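Local coordinates for surface glycan binding protein B (Bacteroides ovatus, PDB 6E57) that binds mixed-linkage beta-glucan, probably capturing cereal glucan chains at the cell surface for use by this gut bacterium, at residues G374-M379 and G385-I390; S348-V353 and M365-G370; L67-K72 and S92-N97; I200-A205 and Y210-V215. One frame throughout, in Å; residues are numbered along the deposited sequence.

Contact 1: G374-M379 and G385-I390; sequences GLASEM and GEYTLI. With EDO (1,2-ethanediol), chain I.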
loop_
_atom_site.group_PDB
_atom_site.type_symbol
_atom_site.label_atom_id
_atom_site.label_comp_id
_atom_site.label_asym_id
_atom_site.label_seq_id
_atom_site.Cartn_x
_atom_site.Cartn_y
_atom_site.Cartn_z
ATOM N N GLY A 374 25.078 -19.510 7.582
ATOM C CA GLY A 374 24.090 -18.443 7.682
ATOM C C GLY A 374 22.690 -18.926 7.342
ATOM O O GLY A 374 22.479 -19.578 6.316
ATOM N N LEU A 375 21.740 -18.609 8.228
ATOM C CA LEU A 375 20.320 -18.860 8.024
ATOM C C LEU A 375 19.702 -17.691 7.252
ATOM O O LEU A 375 18.614 -17.818 6.688
ATOM C CB LEU A 375 19.650 -19.036 9.387
ATOM C CG LEU A 375 20.162 -20.214 10.209
ATOM C CD1 LEU A 375 19.514 -20.239 11.583
ATOM C CD2 LEU A 375 19.920 -21.524 9.479
ATOM N N ALA A 376 20.409 -16.558 7.254
ATOM C CA ALA A 376 20.069 -15.380 6.479
ATOM C C ALA A 376 21.316 -14.498 6.348
ATOM O O ALA A 376 22.380 -14.830 6.874
ATOM C CB ALA A 376 18.931 -14.645 7.140
ATOM N N SER A 377 21.171 -13.370 5.651
ATOM C CA SER A 377 22.282 -12.488 5.356
ATOM C C SER A 377 22.874 -11.910 6.641
ATOM O O SER A 377 22.162 -11.665 7.618
ATOM C CB SER A 377 21.871 -11.367 4.452
ATOM O OG SER A 377 23.011 -10.622 4.054
ATOM N N GLU A 378 24.190 -11.694 6.594
ATOM C CA GLU A 378 24.915 -10.817 7.501
ATOM C C GLU A 378 24.284 -9.420 7.403
ATOM O O GLU A 378 23.986 -8.955 6.302
ATOM C CB GLU A 378 26.391 -10.842 7.091
ATOM C CG GLU A 378 27.343 -10.121 8.027
ATOM C CD GLU A 378 28.784 -10.096 7.529
ATOM O OE1 GLU A 378 29.012 -10.441 6.344
ATOM O OE2 GLU A 378 29.680 -9.733 8.320
ATOM N N MET A 379 24.044 -8.775 8.551
ATOM C CA MET A 379 23.450 -7.440 8.571
ATOM C C MET A 379 24.360 -6.463 9.320
ATOM O O MET A 379 24.812 -6.755 10.416
ATOM C CB MET A 379 22.081 -7.432 9.253
ATOM C CG MET A 379 21.509 -6.031 9.392
ATOM S SD MET A 379 19.958 -5.981 10.304
ATOM C CE MET A 379 20.534 -6.271 11.976
ATOM N N GLY A 385 17.478 -2.794 17.551
ATOM C CA GLY A 385 16.378 -3.280 16.733
ATOM C C GLY A 385 15.963 -4.703 17.063
ATOM O O GLY A 385 16.420 -5.302 18.040
ATOM N N GLU A 386 15.065 -5.224 16.223
ATOM C CA GLU A 386 14.543 -6.571 16.306
ATOM C C GLU A 386 14.749 -7.238 14.943
ATOM O O GLU A 386 14.328 -6.696 13.931
ATOM C CB GLU A 386 13.055 -6.549 16.668
ATOM C CG GLU A 386 12.710 -5.603 17.806
ATOM C CD GLU A 386 11.269 -5.661 18.290
ATOM O OE1 GLU A 386 10.455 -6.374 17.657
ATOM O OE2 GLU A 386 10.960 -4.993 19.303
ATOM N N TYR A 387 15.409 -8.400 14.939
ATOM C CA TYR A 387 15.585 -9.218 13.738
ATOM C C TYR A 387 14.567 -10.365 13.765
ATOM O O TYR A 387 14.592 -11.182 14.683
ATOM C CB TYR A 387 17.016 -9.758 13.675
ATOM C CG TYR A 387 17.426 -10.295 12.328
ATOM C CD1 TYR A 387 17.077 -11.572 11.925
ATOM C CD2 TYR A 387 18.166 -9.518 11.453
ATOM C CE1 TYR A 387 17.446 -12.062 10.683
ATOM C CE2 TYR A 387 18.546 -9.994 10.209
ATOM C CZ TYR A 387 18.184 -11.271 9.820
ATOM O OH TYR A 387 18.569 -11.735 8.594
ATOM N N THR A 388 13.672 -10.418 12.771
ATOM C CA THR A 388 12.726 -11.533 12.641
ATOM C C THR A 388 13.122 -12.406 11.443
ATOM O O THR A 388 13.622 -11.915 10.443
ATOM C CB THR A 388 11.273 -11.049 12.543
ATOM O OG1 THR A 388 11.154 -10.184 11.416
ATOM C CG2 THR A 388 10.805 -10.320 13.784
ATOM N N LEU A 389 12.891 -13.714 11.582
ATOM C CA LEU A 389 13.214 -14.707 10.575
ATOM C C LEU A 389 12.241 -15.879 10.716
ATOM O O LEU A 389 12.060 -16.409 11.816
ATOM C CB LEU A 389 14.657 -15.173 10.780
ATOM C CG LEU A 389 15.134 -16.287 9.847
ATOM C CD1 LEU A 389 15.434 -15.743 8.458
ATOM C CD2 LEU A 389 16.354 -16.991 10.422
ATOM N N ILE A 390 11.631 -16.273 9.596
ATOM C CA ILE A 390 10.762 -17.437 9.545
ATOM C C ILE A 390 11.643 -18.679 9.380
ATOM O O ILE A 390 12.405 -18.774 8.419
ATOM C CB ILE A 390 9.717 -17.299 8.418
ATOM C CG1 ILE A 390 8.788 -16.110 8.679
ATOM C CG2 ILE A 390 8.937 -18.593 8.232
ATOM C CD1 ILE A 390 7.788 -15.855 7.582
HETATM C C1 EDO I . 27.483 -16.555 4.343
HETATM O O1 EDO I . 26.171 -16.031 4.092
HETATM C C2 EDO I . 27.451 -17.494 5.549
HETATM O O2 EDO I . 27.205 -18.847 5.134
#

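Contact 2: S348-V353 and M365-G370; sequences STLKVV and MQLATG. With EDO (1,2-ethanediol), chain I.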
loop_
_atom_site.group_PDB
_atom_site.type_symbol
_atom_site.label_atom_id
_atom_site.label_comp_id
_atom_site.label_asym_id
_atom_site.label_seq_id
_atom_site.Cartn_x
_atom_site.Cartn_y
_atom_site.Cartn_z
ATOM N N SER A 348 7.234 -21.016 11.927
ATOM C CA SER A 348 7.302 -20.174 13.111
ATOM C C SER A 348 8.287 -19.026 12.868
ATOM O O SER A 348 9.251 -19.177 12.111
ATOM C CB SER A 348 7.694 -20.978 14.315
ATOM O OG SER A 348 6.844 -22.103 14.458
ATOM N N THR A 349 8.026 -17.893 13.527
ATOM C CA THR A 349 8.836 -16.688 13.404
ATOM C C THR A 349 9.732 -16.545 14.636
ATOM O O THR A 349 9.234 -16.343 15.743
ATOM C CB THR A 349 7.960 -15.439 13.252
ATOM O OG1 THR A 349 7.033 -15.678 12.195
ATOM C CG2 THR A 349 8.762 -14.192 12.949
ATOM N N LEU A 350 11.050 -16.656 14.423
ATOM C CA LEU A 350 12.040 -16.360 15.446
ATOM C C LEU A 350 12.311 -14.853 15.420
ATOM O O LEU A 350 12.340 -14.255 14.345
ATOM C CB LEU A 350 13.318 -17.161 15.171
ATOM C CG LEU A 350 14.352 -17.159 16.296
ATOM C CD1 LEU A 350 13.930 -18.079 17.428
ATOM C CD2 LEU A 350 15.717 -17.571 15.776
ATOM N N LYS A 351 12.483 -14.264 16.610
ATOM C CA LYS A 351 12.795 -12.846 16.781
ATOM C C LYS A 351 13.992 -12.721 17.727
ATOM O O LYS A 351 13.988 -13.311 18.793
ATOM C CB LYS A 351 11.590 -12.090 17.348
ATOM C CG LYS A 351 11.827 -10.615 17.660
ATOM C CD LYS A 351 10.688 -9.953 18.415
ATOM C CE LYS A 351 9.429 -9.803 17.584
ATOM N NZ LYS A 351 8.323 -9.191 18.360
ATOM N N VAL A 352 15.002 -11.950 17.317
ATOM C CA VAL A 352 16.154 -11.635 18.154
ATOM C C VAL A 352 16.170 -10.123 18.396
ATOM O O VAL A 352 16.353 -9.354 17.448
ATOM C CB VAL A 352 17.472 -12.098 17.505
ATOM C CG1 VAL A 352 18.668 -11.794 18.396
ATOM C CG2 VAL A 352 17.436 -13.573 17.140
ATOM N N VAL A 353 15.965 -9.715 19.657
ATOM C CA VAL A 353 16.091 -8.317 20.070
ATOM C C VAL A 353 17.561 -8.059 20.419
ATOM O O VAL A 353 18.106 -8.697 21.317
ATOM C CB VAL A 353 15.168 -7.972 21.256
ATOM C CG1 VAL A 353 15.273 -6.503 21.650
ATOM C CG2 VAL A 353 13.720 -8.347 20.976
ATOM N N MET A 365 25.743 -8.433 12.672
ATOM C CA MET A 365 25.198 -9.682 13.216
ATOM C C MET A 365 24.749 -10.600 12.072
ATOM O O MET A 365 24.483 -10.145 10.959
ATOM C CB MET A 365 24.008 -9.421 14.146
ATOM C CG MET A 365 22.726 -9.044 13.420
ATOM S SD MET A 365 21.324 -8.788 14.542
ATOM C CE MET A 365 21.100 -10.444 15.191
ATOM N N GLN A 366 24.667 -11.900 12.377
ATOM C CA GLN A 366 24.100 -12.907 11.481
ATOM C C GLN A 366 23.565 -14.073 12.324
ATOM O O GLN A 366 24.212 -14.503 13.280
ATOM C CB GLN A 366 25.145 -13.394 10.472
ATOM C CG GLN A 366 24.568 -14.287 9.376
ATOM C CD GLN A 366 25.608 -14.875 8.451
ATOM O OE1 GLN A 366 26.738 -15.145 8.845
ATOM N NE2 GLN A 366 25.221 -15.100 7.206
ATOM N N LEU A 367 22.372 -14.560 11.970
ATOM C CA LEU A 367 21.830 -15.796 12.529
ATOM C C LEU A 367 22.420 -16.968 11.741
ATOM O O LEU A 367 22.420 -16.946 10.515
ATOM C CB LEU A 367 20.302 -15.786 12.436
ATOM C CG LEU A 367 19.574 -15.076 13.573
ATOM C CD1 LEU A 367 19.961 -13.610 13.641
ATOM C CD2 LEU A 367 18.067 -15.227 13.418
ATOM N N ALA A 368 22.922 -17.977 12.459
ATOM C CA ALA A 368 23.633 -19.081 11.839
ATOM C C ALA A 368 23.440 -20.366 12.645
ATOM O O ALA A 368 22.907 -20.351 13.755
ATOM C CB ALA A 368 25.095 -18.738 11.715
ATOM N N THR A 369 23.904 -21.471 12.054
ATOM C CA THR A 369 23.962 -22.764 12.709
ATOM C C THR A 369 25.230 -22.829 13.565
ATOM O O THR A 369 26.034 -21.890 13.567
ATOM C CB THR A 369 23.957 -23.906 11.687
ATOM O OG1 THR A 369 25.209 -23.865 11.003
ATOM C CG2 THR A 369 22.816 -23.813 10.697
ATOM N N GLY A 370 25.408 -23.960 14.261
ATOM C CA GLY A 370 26.602 -24.243 15.055
ATOM C C GLY A 370 27.857 -24.359 14.204
ATOM O O GLY A 370 28.956 -24.210 14.724
HETATM C C1 EDO I . 27.483 -16.555 4.343
HETATM O O1 EDO I . 26.171 -16.031 4.092
HETATM C C2 EDO I . 27.451 -17.494 5.549
HETATM O O2 EDO I . 27.205 -18.847 5.134
#

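Contact 3: L67-K72 and S92-N97; sequences LTVTPK and SDKEIN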
loop_
_atom_site.group_PDB
_atom_site.type_symbol
_atom_site.label_atom_id
_atom_site.label_comp_id
_atom_site.label_asym_id
_atom_site.label_seq_id
_atom_site.Cartn_x
_atom_site.Cartn_y
_atom_site.Cartn_z
ATOM N N LEU A 67 -9.411 3.410 -34.314
ATOM C CA LEU A 67 -10.205 2.183 -34.439
ATOM C C LEU A 67 -10.504 1.907 -35.918
ATOM O O LEU A 67 -10.637 2.838 -36.709
ATOM C CB LEU A 67 -11.516 2.343 -33.661
ATOM C CG LEU A 67 -11.390 2.805 -32.209
ATOM C CD1 LEU A 67 -12.763 3.027 -31.600
ATOM C CD2 LEU A 67 -10.596 1.808 -31.381
ATOM N N THR A 68 -10.595 0.616 -36.267
ATOM C CA THR A 68 -11.314 0.136 -37.457
ATOM C C THR A 68 -12.479 -0.737 -36.973
ATOM O O THR A 68 -12.280 -1.646 -36.164
ATOM C CB THR A 68 -10.395 -0.615 -38.432
ATOM O OG1 THR A 68 -9.580 -1.518 -37.685
ATOM C CG2 THR A 68 -9.514 0.306 -39.247
ATOM N N VAL A 69 -13.688 -0.438 -37.466
ATOM C CA VAL A 69 -14.925 -0.967 -36.897
ATOM C C VAL A 69 -15.839 -1.480 -38.020
ATOM O O VAL A 69 -15.858 -0.932 -39.121
ATOM C CB VAL A 69 -15.631 0.105 -36.043
ATOM C CG1 VAL A 69 -16.847 -0.455 -35.322
ATOM C CG2 VAL A 69 -14.680 0.756 -35.052
ATOM N N THR A 70 -16.588 -2.545 -37.710
ATOM C CA THR A 70 -17.667 -3.082 -38.547
ATOM C C THR A 70 -18.980 -2.909 -37.785
ATOM O O THR A 70 -19.001 -3.103 -36.571
ATOM C CB THR A 70 -17.404 -4.554 -38.898
ATOM O OG1 THR A 70 -16.092 -4.642 -39.453
ATOM C CG2 THR A 70 -18.407 -5.138 -39.871
ATOM N N PRO A 71 -20.067 -2.523 -38.473
ATOM C CA PRO A 71 -20.115 -2.155 -39.883
ATOM C C PRO A 71 -19.552 -0.753 -40.171
ATOM O O PRO A 71 -19.709 0.159 -39.354
ATOM C CB PRO A 71 -21.609 -2.180 -40.238
ATOM C CG PRO A 71 -22.290 -1.955 -38.916
ATOM C CD PRO A 71 -21.421 -2.716 -37.941
ATOM N N LYS A 72 -18.941 -0.603 -41.353
ATOM C CA LYS A 72 -18.174 0.585 -41.761
ATOM C C LYS A 72 -18.928 1.878 -41.414
ATOM O O LYS A 72 -18.444 2.689 -40.616
ATOM C CB LYS A 72 -17.894 0.551 -43.269
ATOM C CG LYS A 72 -16.870 -0.477 -43.733
ATOM C CD LYS A 72 -16.735 -0.543 -45.245
ATOM C CE LYS A 72 -15.973 -1.758 -45.735
ATOM N NZ LYS A 72 -16.773 -3.001 -45.619
ATOM N N SER A 92 -13.154 12.753 -37.423
ATOM C CA SER A 92 -13.678 11.396 -37.290
ATOM C C SER A 92 -14.031 11.128 -35.821
ATOM O O SER A 92 -13.405 11.685 -34.920
ATOM C CB SER A 92 -12.684 10.387 -37.812
ATOM O OG SER A 92 -13.214 9.072 -37.749
ATOM N N ASP A 93 -15.028 10.265 -35.594
ATOM C CA ASP A 93 -15.505 9.940 -34.250
ATOM C C ASP A 93 -14.844 8.654 -33.731
ATOM O O ASP A 93 -15.058 8.299 -32.583
ATOM C CB ASP A 93 -17.028 9.789 -34.210
ATOM C CG ASP A 93 -17.533 8.428 -34.662
ATOM O OD1 ASP A 93 -17.474 8.155 -35.877
ATOM O OD2 ASP A 93 -17.974 7.648 -33.792
ATOM N N LYS A 94 -14.054 7.965 -34.566
ATOM C CA LYS A 94 -13.446 6.683 -34.181
ATOM C C LYS A 94 -11.914 6.793 -34.160
ATOM O O LYS A 94 -11.212 5.782 -34.231
ATOM C CB LYS A 94 -13.944 5.555 -35.093
ATOM C CG LYS A 94 -14.140 5.916 -36.560
ATOM C CD LYS A 94 -14.393 4.714 -37.449
ATOM C CE LYS A 94 -15.528 3.830 -36.973
ATOM N NZ LYS A 94 -16.777 4.597 -36.741
ATOM N N GLU A 95 -11.408 8.024 -34.032
ATOM C CA GLU A 95 -10.026 8.293 -33.645
ATOM C C GLU A 95 -10.055 9.333 -32.522
ATOM O O GLU A 95 -10.610 10.412 -32.699
ATOM C CB GLU A 95 -9.205 8.789 -34.840
ATOM C CG GLU A 95 -7.731 9.017 -34.524
ATOM C CD GLU A 95 -6.903 9.671 -35.622
ATOM O OE1 GLU A 95 -7.482 10.389 -36.465
ATOM O OE2 GLU A 95 -5.670 9.470 -35.625
ATOM N N ILE A 96 -9.473 8.990 -31.367
ATOM C CA ILE A 96 -9.353 9.929 -30.257
ATOM C C ILE A 96 -7.986 10.614 -30.339
ATOM O O ILE A 96 -6.984 9.989 -30.687
ATOM C CB ILE A 96 -9.572 9.251 -28.889
ATOM C CG1 ILE A 96 -9.801 10.292 -27.789
ATOM C CG2 ILE A 96 -8.430 8.306 -28.543
ATOM C CD1 ILE A 96 -10.196 9.708 -26.452
ATOM N N ASN A 97 -7.991 11.913 -30.034
ATOM C CA ASN A 97 -6.796 12.722 -29.846
ATOM C C ASN A 97 -7.025 13.611 -28.619
ATOM O O ASN A 97 -7.831 14.540 -28.674
ATOM C CB ASN A 97 -6.466 13.557 -31.086
ATOM C CG ASN A 97 -5.337 14.540 -30.849
ATOM O OD1 ASN A 97 -4.324 14.196 -30.246
ATOM N ND2 ASN A 97 -5.507 15.769 -31.305
#

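Contact 4: I200-A205 and Y210-V215; sequences IVLQDA and YGADMV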
loop_
_atom_site.group_PDB
_atom_site.type_symbol
_atom_site.label_atom_id
_atom_site.label_comp_id
_atom_site.label_asym_id
_atom_site.label_seq_id
_atom_site.Cartn_x
_atom_site.Cartn_y
_atom_site.Cartn_z
ATOM N N ILE A 200 -6.478 15.490 -8.224
ATOM C CA ILE A 200 -5.853 16.745 -7.802
ATOM C C ILE A 200 -4.894 17.228 -8.893
ATOM O O ILE A 200 -4.410 16.445 -9.710
ATOM C CB ILE A 200 -5.139 16.613 -6.440
ATOM C CG1 ILE A 200 -4.084 15.504 -6.434
ATOM C CG2 ILE A 200 -6.149 16.433 -5.317
ATOM C CD1 ILE A 200 -2.993 15.711 -5.413
ATOM N N VAL A 201 -4.631 18.539 -8.872
ATOM C CA VAL A 201 -3.780 19.218 -9.832
ATOM C C VAL A 201 -2.860 20.172 -9.059
ATOM O O VAL A 201 -3.319 20.886 -8.168
ATOM C CB VAL A 201 -4.633 19.960 -10.881
ATOM C CG1 VAL A 201 -3.800 20.894 -11.748
ATOM C CG2 VAL A 201 -5.424 18.991 -11.745
ATOM N N LEU A 202 -1.566 20.158 -9.406
ATOM C CA LEU A 202 -0.555 21.034 -8.814
ATOM C C LEU A 202 -0.379 22.260 -9.713
ATOM O O LEU A 202 -0.225 22.111 -10.919
ATOM C CB LEU A 202 0.766 20.270 -8.694
ATOM C CG LEU A 202 0.683 18.890 -8.045
ATOM C CD1 LEU A 202 2.049 18.222 -8.037
ATOM C CD2 LEU A 202 0.120 18.984 -6.634
ATOM N N GLN A 203 -0.377 23.456 -9.111
ATOM C CA GLN A 203 -0.302 24.720 -9.857
ATOM C C GLN A 203 0.988 25.473 -9.498
ATOM O O GLN A 203 1.365 25.551 -8.333
ATOM C CB GLN A 203 -1.543 25.572 -9.576
ATOM C CG GLN A 203 -1.523 26.933 -10.261
ATOM C CD GLN A 203 -2.905 27.514 -10.439
ATOM O OE1 GLN A 203 -3.764 26.931 -11.098
ATOM N NE2 GLN A 203 -3.126 28.679 -9.854
ATOM N N ASP A 204 1.635 26.031 -10.531
ATOM C CA ASP A 204 2.847 26.859 -10.421
ATOM C C ASP A 204 2.480 28.287 -10.001
ATOM O O ASP A 204 1.304 28.654 -9.961
ATOM C CB ASP A 204 3.592 26.940 -11.760
ATOM C CG ASP A 204 4.734 25.954 -11.920
ATOM O OD1 ASP A 204 5.191 25.406 -10.895
ATOM O OD2 ASP A 204 5.164 25.753 -13.073
ATOM N N ALA A 205 3.517 29.085 -9.720
ATOM C CA ALA A 205 3.396 30.530 -9.525
ATOM C C ALA A 205 3.154 31.223 -10.874
ATOM O O ALA A 205 2.549 32.296 -10.923
ATOM C CB ALA A 205 4.640 31.058 -8.857
ATOM N N TYR A 210 -0.157 20.664 -13.384
ATOM C CA TYR A 210 0.413 19.328 -13.506
ATOM C C TYR A 210 -0.460 18.337 -12.732
ATOM O O TYR A 210 -0.985 18.669 -11.669
ATOM C CB TYR A 210 1.843 19.295 -12.964
ATOM C CG TYR A 210 2.759 20.353 -13.522
ATOM C CD1 TYR A 210 2.853 21.602 -12.927
ATOM C CD2 TYR A 210 3.534 20.110 -14.644
ATOM C CE1 TYR A 210 3.693 22.582 -13.431
ATOM C CE2 TYR A 210 4.382 21.078 -15.160
ATOM C CZ TYR A 210 4.462 22.318 -14.551
ATOM O OH TYR A 210 5.293 23.276 -15.052
ATOM N N GLY A 211 -0.587 17.120 -13.268
ATOM C CA GLY A 211 -1.417 16.078 -12.674
ATOM C C GLY A 211 -0.720 15.402 -11.507
ATOM O O GLY A 211 0.503 15.239 -11.522
ATOM N N ALA A 212 -1.510 15.016 -10.494
ATOM C CA ALA A 212 -1.004 14.356 -9.289
ATOM C C ALA A 212 -1.960 13.250 -8.814
ATOM O O ALA A 212 -1.988 12.919 -7.625
ATOM C CB ALA A 212 -0.782 15.394 -8.218
ATOM N N ASP A 213 -2.728 12.675 -9.751
ATOM C CA ASP A 213 -3.537 11.472 -9.521
ATOM C C ASP A 213 -4.591 11.741 -8.434
ATOM O O ASP A 213 -4.964 12.890 -8.209
ATOM C CB ASP A 213 -2.628 10.264 -9.265
ATOM C CG ASP A 213 -2.450 9.385 -10.491
ATOM O OD1 ASP A 213 -3.472 9.068 -11.136
ATOM O OD2 ASP A 213 -1.293 9.032 -10.797
ATOM N N MET A 214 -5.081 10.670 -7.790
ATOM C CA MET A 214 -6.321 10.676 -7.004
ATOM C C MET A 214 -6.038 10.885 -5.510
ATOM O O MET A 214 -4.998 10.476 -4.993
ATOM C CB MET A 214 -7.064 9.347 -7.172
ATOM C CG MET A 214 -7.421 9.034 -8.607
ATOM S SD MET A 214 -8.375 10.361 -9.383
ATOM C CE MET A 214 -9.860 10.336 -8.379
ATOM N N VAL A 215 -7.009 11.517 -4.840
ATOM C CA VAL A 215 -7.097 11.629 -3.389
ATOM C C VAL A 215 -8.485 11.127 -2.978
ATOM O O VAL A 215 -9.447 11.312 -3.715
ATOM C CB VAL A 215 -6.849 13.081 -2.931
ATOM C CG1 VAL A 215 -7.517 13.395 -1.602
ATOM C CG2 VAL A 215 -5.363 13.404 -2.863
#

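Contact 1: G374-M379 and G385-I390
Y387 is gripped at its rim: both A376 and M379 come to the edge of the phenol ring, near its plane, and neither lies on a face. M379 makes a Met-aromatic contact there, with SD 5.3 Å from the centroid of the Y387 ring and 88° off its normal. The thioether runs past the tyrosine in the opposite direction, and its last bond bends (chi3 73°), so CE joins SD beside the ring; M379 CE is 4.1 Å from Y387 CD2. At the hydroxyl end the methyl group takes over, with A376 CB 3.3 Å from Y387 OH. Next along the strand, L389 straddles the loop with its fork. Its CD1 touches the same methyl, 3.9 Å from A376 CB, while L389 CD2 sits 4.0 Å from L375 CB. The leucine's CG is anti to the backbone N (chi1 177°), which sends both branches toward the loop. Between the segments the contact is packing alone, the tyrosine hydroxyl included, and the polar groups of the loop look to other partners. S377 OG bonds within the loop, 3.0 Å from E378 O; Q366 NE2 donates to A376 O; and G374 N gives a weak bond to an ethanediol, probably from the crystallisation liquor. Backbone bonds tie L375 and M379 to strand 364-369, and Y387 and L389 to strand 349-356. Loop and strand thus belong to different layers, and their side chains close the margin between the two sheets, consistent with the edge of a beta-sandwich.

Contact 2: S348-V353 and M365-G370
L367 points into the interior of what appears to be a C-terminal beta-sandwich, toward L350 and V352 on the opposing sheet. The strand segments 349-353 and 365-369 belong to the two layers, with axes 10.3 Å apart at closest and N-to-C directions 136° apart, so side chains do all the touching. Following L367 outward, CB is still too far back to meet the other strand. CG is set anti to the carbonyl carbon (chi1 -85°), which turns the fork across the gap, and L367 CG itself comes loosely up to V352 CG2, 4.4 Å away. Of its two methyls, CD1 also approaches V352 loosely, with L367 CD1 4.3 Å from V352 CG2. The other one does double work: L367 CD2 is 4.1 Å from L350 CD2, where the two leucines cross obliquely, and it also meets the valine tip to tip, 4.1 Å from V352 CG2. F405 and C407 of strand 405-409 pack on L367 as well, and Y387 and L389 approach it from strand 385-390, completing an apolar interior. Just beyond G370 come Y371 and W372 of the glycan pocket; the M365 side chain is about 12 Å from a bound glucose. The other branch of the valine is taken by a methionine end, with V352 CG1 4.2 Å from M365 CE.

Contact 3: L67-K72 and S92-N97
The flat group between L67 and K94 is a peptide, with no aromatic ring involved: the carbonyl of K94 receives the backbone of L67 at its oxygen end. L67 N lies 3.0 Å from K94 O, almost in line with the C=O bond (177° at the oxygen). The leucine side chain crowds in beside the same oxygen, with L67 CB 3.5 Å from K94 O. This joins strand 63-70 to the lead-in of strand 95-98, an edge strand of the smaller sheet in an N-terminal domain whose two sheets suggest an immunoglobulin-like beta-sandwich. A further backbone bond, I96 with I65, continues the pairing. The lysine's carbon chain then turns back along the first strand. Its CG stands between the backbone N and carbonyl carbon (chi1 38°), and bends at chi3 and chi4 bring CE across V69. The charged end is held loosely, by a long salt bridge to D93 and a weak bond to T75 OG1. D93 OD2 itself accepts V77 N from strand 75-81. W79 and I109 of the larger sheet pack against L67, and V111 against V69. The valine's partner across the contact is a methylene rather than another branched chain: V69 CG2 rests 3.7 Å from K94 CE.

Contact 4: I200-A205 and Y210-V215
Y210 and D204 meet because the tyrosine has CG anti to its carbonyl carbon (chi1 -52°), which directs the ring toward the turn, where D204 lies. Its hydroxyl donates to the carboxylate, with Y210 OH 3.2 Å from D204 OD2. The planes of the two groups stand 73° apart, and the donor comes from above the carboxylate plane; a weak bond from N208 ND2 reaches the same oxygen. In I200, CG1 lies between the backbone N and carbonyl carbon (chi1 56°), and this drives CD1 over A212, where I200 CD1 is 3.6 Å from A212 CB. L202, two residues further along the same strand, brings CG to the same methyl, 3.8 Å from A212 CB. I200 CG2 meets V215 CG2 with the side chains nearly perpendicular. Backbone bonding begins regularly, L202 N lying 2.8 Å from Y210 O and Y210 N 2.9 Å from L202 O. Then it slips: I200 O accepts a weak bond from A212 N, but I200 N goes to D213 O at 3.0 Å, so two residues face one, a beta bulge. R143 NH1 binds A212 O and M214 O around it. Strand 163-166 flanks the hairpin beyond 196-203, the short strand 144-145 runs parallel to 209-217, and L153 of strand 150-154 packs on I200 and L202.

Overall arrangement
Contacts 1 and 2 share the C-terminal glycan-binding domain, their centres about 6 Å apart. Contact 2 is buried between its two sheets, whereas contact 1 lies at the surface; backbone bonding between strands 385-390 and 349-356 links them, and both rest on side-chain packing, though contact 1 includes a tyrosine hydroxyl. Contacts 3 and 4 lie on the far side of the chain's centre, their centres about 32 Å apart, in separate beta domains. Their chemistry differs because their segments are neighbours within a sheet: contact 3, buried, has a single backbone bond plus a lysine chain, and contact 4, partly buried, has a hairpin ladder interrupted by a bulge and a side-chain bond near its turn.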